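Local coordinates for protein inactive glucansucrase (PDB 5JBD) that is an inactive member of the glucansucrase family, glycoside hydrolase family 70, whose large multidomain chain is built round a TIM-barrel-type domain and carries a calcium ion, at residues F100-L112 / M132-I144. Sequence-based numbering, arbitrary orientation.
Sequences FVNNGYENANYGL and MAQNLRYVIEQSI
Tyr105 reaches across the side of helix 126-147 to meet Leu136, Val139, Ile140 and Ser143 in turn. Tyr105 CB rests on Leu136 CD1 at 3.9 Å and also meets Val139 CG1. With CG anti to the carbonyl carbon (chi1 -56°), the ring runs past Ile140, where Tyr105 CD2 is 3.8 Å from Ile140 CG1. Farther out, Ser143 OG lies 3.5 Å from Tyr105 CE2. Phe100 CD2 covers one ring face, offset toward the rim. At the tip, OH accepts from a water that also bonds Ser143 OG, and it is hydrogen-bonded to Asp156 of helix 151-162.

Val139 is the apolar centre of the contact and uses both branches. CG1 packs against the carbonyl O of Tyr105, an oxygen buried here without a polar partner in the model; Val139 CG2 meets Asn107 CB at 3.7 Å and CB of Tyr110. Leu112 CD1 packs against the helix backbone, 3.4 Å from Leu136 N.

One direct hydrogen bond crosses the contact, and it is weak: Asn107 ND2 gives to Gln142 OE1 at 3.3 Å, bent to 133° at the hydrogen, between amide planes 68° apart. Gln142 NE2 lies obliquely near the Tyr110 ring, 3.5 Å from Tyr110 CE1, and donates a hydrogen bond to Gln66 O. Asn107 also shapes its own loop: OD1 accepts from Asn109 N in an Asx turn, while its carbonyl O receives Tyr110 N and Leu112 N from opposite faces.

The contact thus packs the loop after helix 90-101 onto helix 126-147, its centre about 49 Å from the centre of the chain. Cohesion probably rests mainly on apolar packing, supplemented by the water bridge between Tyr105 OH and Ser143 OG.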
loop_
_atom_site.group_PDB
_atom_site.type_symbol
_atom_site.label_atom_id
_atom_site.label_comp_id
_atom_site.label_asym_id
_atom_site.label_seq_id
_atom_site.Cartn_x
_atom_site.Cartn_y
_atom_site.Cartn_z
ATOM N N PHE A 100 -19.620 33.343 15.681
ATOM C CA PHE A 100 -19.510 33.389 17.141
ATOM C C PHE A 100 -20.766 33.895 17.835
ATOM O O PHE A 100 -21.240 33.275 18.790
ATOM C CB PHE A 100 -18.247 34.130 17.590
ATOM C CG PHE A 100 -17.072 33.207 17.748
ATOM C CD1 PHE A 100 -16.568 32.541 16.653
ATOM C CD2 PHE A 100 -16.527 32.942 18.998
ATOM C CE1 PHE A 100 -15.512 31.653 16.784
ATOM C CE2 PHE A 100 -15.472 32.056 19.136
ATOM C CZ PHE A 100 -14.962 31.413 18.026
ATOM N N VAL A 101 -21.355 34.973 17.326
ATOM C CA VAL A 101 -22.588 35.510 17.925
ATOM C C VAL A 101 -23.721 34.456 17.868
ATOM O O VAL A 101 -24.523 34.373 18.801
ATOM C CB VAL A 101 -22.986 36.875 17.301
ATOM C CG1 VAL A 101 -24.379 37.312 17.737
ATOM C CG2 VAL A 101 -21.971 37.947 17.684
ATOM N N ASN A 102 -23.741 33.627 16.819
ATOM C CA ASN A 102 -24.727 32.536 16.682
ATOM C C ASN A 102 -24.376 31.207 17.386
ATOM O O ASN A 102 -25.187 30.278 17.362
ATOM C CB ASN A 102 -25.039 32.274 15.197
ATOM C CG ASN A 102 -26.100 33.211 14.654
ATOM O OD1 ASN A 102 -27.294 32.995 14.866
ATOM N ND2 ASN A 102 -25.671 34.265 13.958
ATOM N N ASN A 103 -23.206 31.115 18.024
ATOM C CA ASN A 103 -22.767 29.877 18.691
ATOM C C ASN A 103 -22.214 30.128 20.103
ATOM O O ASN A 103 -21.133 29.656 20.468
ATOM C CB ASN A 103 -21.754 29.150 17.804
ATOM C CG ASN A 103 -22.407 28.500 16.597
ATOM O OD1 ASN A 103 -22.975 27.423 16.709
ATOM N ND2 ASN A 103 -22.353 29.166 15.445
ATOM N N GLY A 104 -22.994 30.861 20.896
ATOM C CA GLY A 104 -22.731 31.048 22.318
ATOM C C GLY A 104 -22.066 32.345 22.763
ATOM O O GLY A 104 -21.758 32.479 23.940
ATOM N N TYR A 105 -21.873 33.313 21.865
ATOM C CA TYR A 105 -21.201 34.572 22.234
ATOM C C TYR A 105 -22.059 35.793 21.909
ATOM O O TYR A 105 -21.595 36.771 21.316
ATOM C CB TYR A 105 -19.835 34.653 21.556
ATOM C CG TYR A 105 -18.925 33.466 21.861
ATOM C CD1 TYR A 105 -19.013 32.285 21.118
ATOM C CD2 TYR A 105 -17.981 33.526 22.884
ATOM C CE1 TYR A 105 -18.191 31.209 21.383
ATOM C CE2 TYR A 105 -17.155 32.448 23.158
ATOM C CZ TYR A 105 -17.262 31.289 22.405
ATOM O OH TYR A 105 -16.446 30.209 22.652
ATOM N N GLU A 106 -23.314 35.719 22.329
ATOM C CA GLU A 106 -24.277 36.810 22.184
ATOM C C GLU A 106 -24.207 37.715 23.422
ATOM O O GLU A 106 -24.104 37.220 24.540
ATOM C CB GLU A 106 -25.689 36.218 22.024
ATOM C CG GLU A 106 -26.652 37.080 21.222
ATOM C CD GLU A 106 -28.005 36.423 20.945
ATOM O OE1 GLU A 106 -28.231 35.257 21.341
ATOM O OE2 GLU A 106 -28.858 37.092 20.326
ATOM N N ASN A 107 -24.240 39.031 23.212
ATOM C CA ASN A 107 -24.419 40.003 24.309
ATOM C C ASN A 107 -24.953 41.339 23.761
ATOM O O ASN A 107 -24.224 42.086 23.102
ATOM C CB ASN A 107 -23.106 40.220 25.080
ATOM C CG ASN A 107 -23.308 40.950 26.402
ATOM O OD1 ASN A 107 -24.142 41.846 26.510
ATOM N ND2 ASN A 107 -22.525 40.581 27.408
ATOM N N ALA A 108 -26.226 41.621 24.042
ATOM C CA ALA A 108 -26.888 42.874 23.620
ATOM C C ALA A 108 -26.236 44.144 24.181
ATOM O O ALA A 108 -26.281 45.190 23.537
ATOM C CB ALA A 108 -28.366 42.847 23.997
ATOM N N ASN A 109 -25.639 44.051 25.370
ATOM C CA ASN A 109 -24.950 45.185 25.982
ATOM C C ASN A 109 -23.678 45.608 25.232
ATOM O O ASN A 109 -23.234 46.750 25.388
ATOM C CB ASN A 109 -24.643 44.893 27.459
ATOM C CG ASN A 109 -25.899 44.776 28.300
ATOM O OD1 ASN A 109 -26.756 45.672 28.304
ATOM N ND2 ASN A 109 -25.993 43.695 29.058
ATOM N N TYR A 110 -23.107 44.705 24.423
ATOM C CA TYR A 110 -21.935 45.004 23.579
ATOM C C TYR A 110 -22.269 45.065 22.075
ATOM O O TYR A 110 -21.372 44.939 21.234
ATOM C CB TYR A 110 -20.801 43.997 23.883
ATOM C CG TYR A 110 -20.243 44.197 25.265
ATOM C CD1 TYR A 110 -20.869 43.641 26.378
ATOM C CD2 TYR A 110 -19.130 45.004 25.473
ATOM C CE1 TYR A 110 -20.389 43.865 27.663
ATOM C CE2 TYR A 110 -18.639 45.237 26.752
ATOM C CZ TYR A 110 -19.269 44.663 27.846
ATOM O OH TYR A 110 -18.785 44.899 29.112
ATOM N N GLY A 111 -23.546 45.285 21.746
ATOM C CA GLY A 111 -23.996 45.463 20.356
ATOM C C GLY A 111 -23.954 44.223 19.480
ATOM O O GLY A 111 -23.895 44.337 18.253
ATOM N N LEU A 112 -24.012 43.044 20.106
ATOM C CA LEU A 112 -23.820 41.763 19.422
ATOM C C LEU A 112 -24.979 40.822 19.700
ATOM O O LEU A 112 -24.954 40.047 20.653
ATOM C CB LEU A 112 -22.500 41.123 19.865
ATOM C CG LEU A 112 -21.238 41.895 19.477
ATOM C CD1 LEU A 112 -20.029 41.383 20.250
ATOM C CD2 LEU A 112 -20.990 41.842 17.971
ATOM N N MET A 132 -17.141 45.873 16.137
ATOM C CA MET A 132 -17.815 44.613 16.479
ATOM C C MET A 132 -16.808 43.529 16.894
ATOM O O MET A 132 -17.039 42.817 17.867
ATOM C CB MET A 132 -18.681 44.104 15.323
ATOM C CG MET A 132 -19.899 44.967 15.051
ATOM S SD MET A 132 -20.845 44.355 13.644
ATOM C CE MET A 132 -22.487 44.993 13.981
ATOM N N ALA A 133 -15.689 43.426 16.173
ATOM C CA ALA A 133 -14.642 42.455 16.517
ATOM C C ALA A 133 -14.017 42.722 17.899
ATOM O O ALA A 133 -13.768 41.784 18.647
ATOM C CB ALA A 133 -13.563 42.416 15.445
ATOM N N GLN A 134 -13.774 43.992 18.229
ATOM C CA GLN A 134 -13.235 44.353 19.542
ATOM C C GLN A 134 -14.230 44.011 20.660
ATOM O O GLN A 134 -13.857 43.444 21.699
ATOM C CB GLN A 134 -12.862 45.847 19.604
ATOM C CG GLN A 134 -12.237 46.301 20.928
ATOM C CD GLN A 134 -11.050 45.434 21.362
ATOM O OE1 GLN A 134 -9.911 45.651 20.942
ATOM N NE2 GLN A 134 -11.318 44.465 22.219
ATOM N N ASN A 135 -15.488 44.358 20.429
ATOM C CA ASN A 135 -16.571 44.032 21.359
ATOM C C ASN A 135 -16.766 42.520 21.511
ATOM O O ASN A 135 -17.020 42.046 22.621
ATOM C CB ASN A 135 -17.875 44.743 20.942
ATOM C CG ASN A 135 -17.883 46.217 21.352
ATOM O OD1 ASN A 135 -17.325 46.593 22.371
ATOM N ND2 ASN A 135 -18.529 47.041 20.565
ATOM N N LEU A 136 -16.622 41.773 20.420
ATOM C CA LEU A 136 -16.688 40.320 20.490
ATOM C C LEU A 136 -15.545 39.732 21.329
ATOM O O LEU A 136 -15.763 38.800 22.092
ATOM C CB LEU A 136 -16.687 39.703 19.094
ATOM C CG LEU A 136 -16.755 38.165 19.021
ATOM C CD1 LEU A 136 -17.960 37.595 19.764
ATOM C CD2 LEU A 136 -16.761 37.740 17.575
ATOM N N ARG A 137 -14.343 40.287 21.215
ATOM C CA ARG A 137 -13.241 39.845 22.067
ATOM C C ARG A 137 -13.577 39.983 23.569
ATOM O O ARG A 137 -13.294 39.066 24.344
ATOM C CB ARG A 137 -11.933 40.544 21.709
ATOM C CG ARG A 137 -11.356 40.073 20.383
ATOM C CD ARG A 137 -9.914 40.521 20.214
ATOM N NE ARG A 137 -9.788 41.958 19.931
ATOM C CZ ARG A 137 -9.901 42.509 18.715
ATOM N NH1 ARG A 137 -10.122 41.779 17.628
ATOM N NH2 ARG A 137 -9.774 43.822 18.583
ATOM N N TYR A 138 -14.219 41.091 23.955
ATOM C CA TYR A 138 -14.675 41.291 25.343
ATOM C C TYR A 138 -15.688 40.200 25.746
ATOM O O TYR A 138 -15.601 39.632 26.832
ATOM C CB TYR A 138 -15.283 42.702 25.551
ATOM C CG TYR A 138 -14.377 43.876 25.201
ATOM C CD1 TYR A 138 -12.993 43.832 25.425
ATOM C CD2 TYR A 138 -14.908 45.050 24.651
ATOM C CE1 TYR A 138 -12.170 44.904 25.104
ATOM C CE2 TYR A 138 -14.085 46.129 24.321
ATOM C CZ TYR A 138 -12.719 46.047 24.545
ATOM O OH TYR A 138 -11.890 47.085 24.203
ATOM N N VAL A 139 -16.612 39.889 24.837
ATOM C CA VAL A 139 -17.629 38.851 25.072
ATOM C C VAL A 139 -16.976 37.462 25.127
ATOM O O VAL A 139 -17.336 36.654 25.968
ATOM C CB VAL A 139 -18.771 38.927 24.023
ATOM C CG1 VAL A 139 -19.745 37.756 24.164
ATOM C CG2 VAL A 139 -19.518 40.260 24.155
ATOM N N ILE A 140 -15.978 37.224 24.282
ATOM C CA ILE A 140 -15.189 35.978 24.338
ATOM C C ILE A 140 -14.461 35.850 25.696
ATOM O O ILE A 140 -14.448 34.766 26.284
ATOM C CB ILE A 140 -14.207 35.863 23.152
ATOM C CG1 ILE A 140 -14.986 35.576 21.867
ATOM C CG2 ILE A 140 -13.190 34.736 23.360
ATOM C CD1 ILE A 140 -14.162 35.654 20.605
ATOM N N GLU A 141 -13.846 36.931 26.170
ATOM C CA GLU A 141 -13.137 36.905 27.462
ATOM C C GLU A 141 -14.096 36.675 28.636
ATOM O O GLU A 141 -13.742 36.029 29.622
ATOM C CB GLU A 141 -12.335 38.198 27.674
ATOM C CG GLU A 141 -11.154 38.380 26.713
ATOM C CD GLU A 141 -10.069 37.326 26.862
ATOM O OE1 GLU A 141 -9.903 36.767 27.965
ATOM O OE2 GLU A 141 -9.352 37.057 25.873
ATOM N N GLN A 142 -15.314 37.199 28.534
ATOM C CA GLN A 142 -16.353 36.868 29.512
ATOM C C GLN A 142 -16.657 35.368 29.504
ATOM O O GLN A 142 -16.794 34.758 30.569
ATOM C CB GLN A 142 -17.624 37.646 29.242
ATOM C CG GLN A 142 -17.516 39.126 29.500
ATOM C CD GLN A 142 -18.634 39.868 28.764
ATOM O OE1 GLN A 142 -19.667 39.276 28.394
ATOM N NE2 GLN A 142 -18.415 41.143 28.494
ATOM N N SER A 143 -16.740 34.780 28.309
ATOM C CA SER A 143 -16.981 33.344 28.169
ATOM C C SER A 143 -15.821 32.491 28.714
ATOM O O SER A 143 -16.057 31.520 29.425
ATOM C CB SER A 143 -17.304 32.991 26.709
ATOM O OG SER A 143 -17.543 31.602 26.547
ATOM N N ILE A 144 -14.585 32.885 28.425
ATOM C CA ILE A 144 -13.396 32.225 28.982
ATOM C C ILE A 144 -13.431 32.242 30.523
ATOM O O ILE A 144 -13.147 31.228 31.152
ATOM C CB ILE A 144 -12.083 32.884 28.468
ATOM C CG1 ILE A 144 -11.905 32.634 26.968
ATOM C CG2 ILE A 144 -10.859 32.358 29.224
ATOM C CD1 ILE A 144 -10.846 33.492 26.303
HETATM O O HOH W 1 -15.421 30.363 25.263
#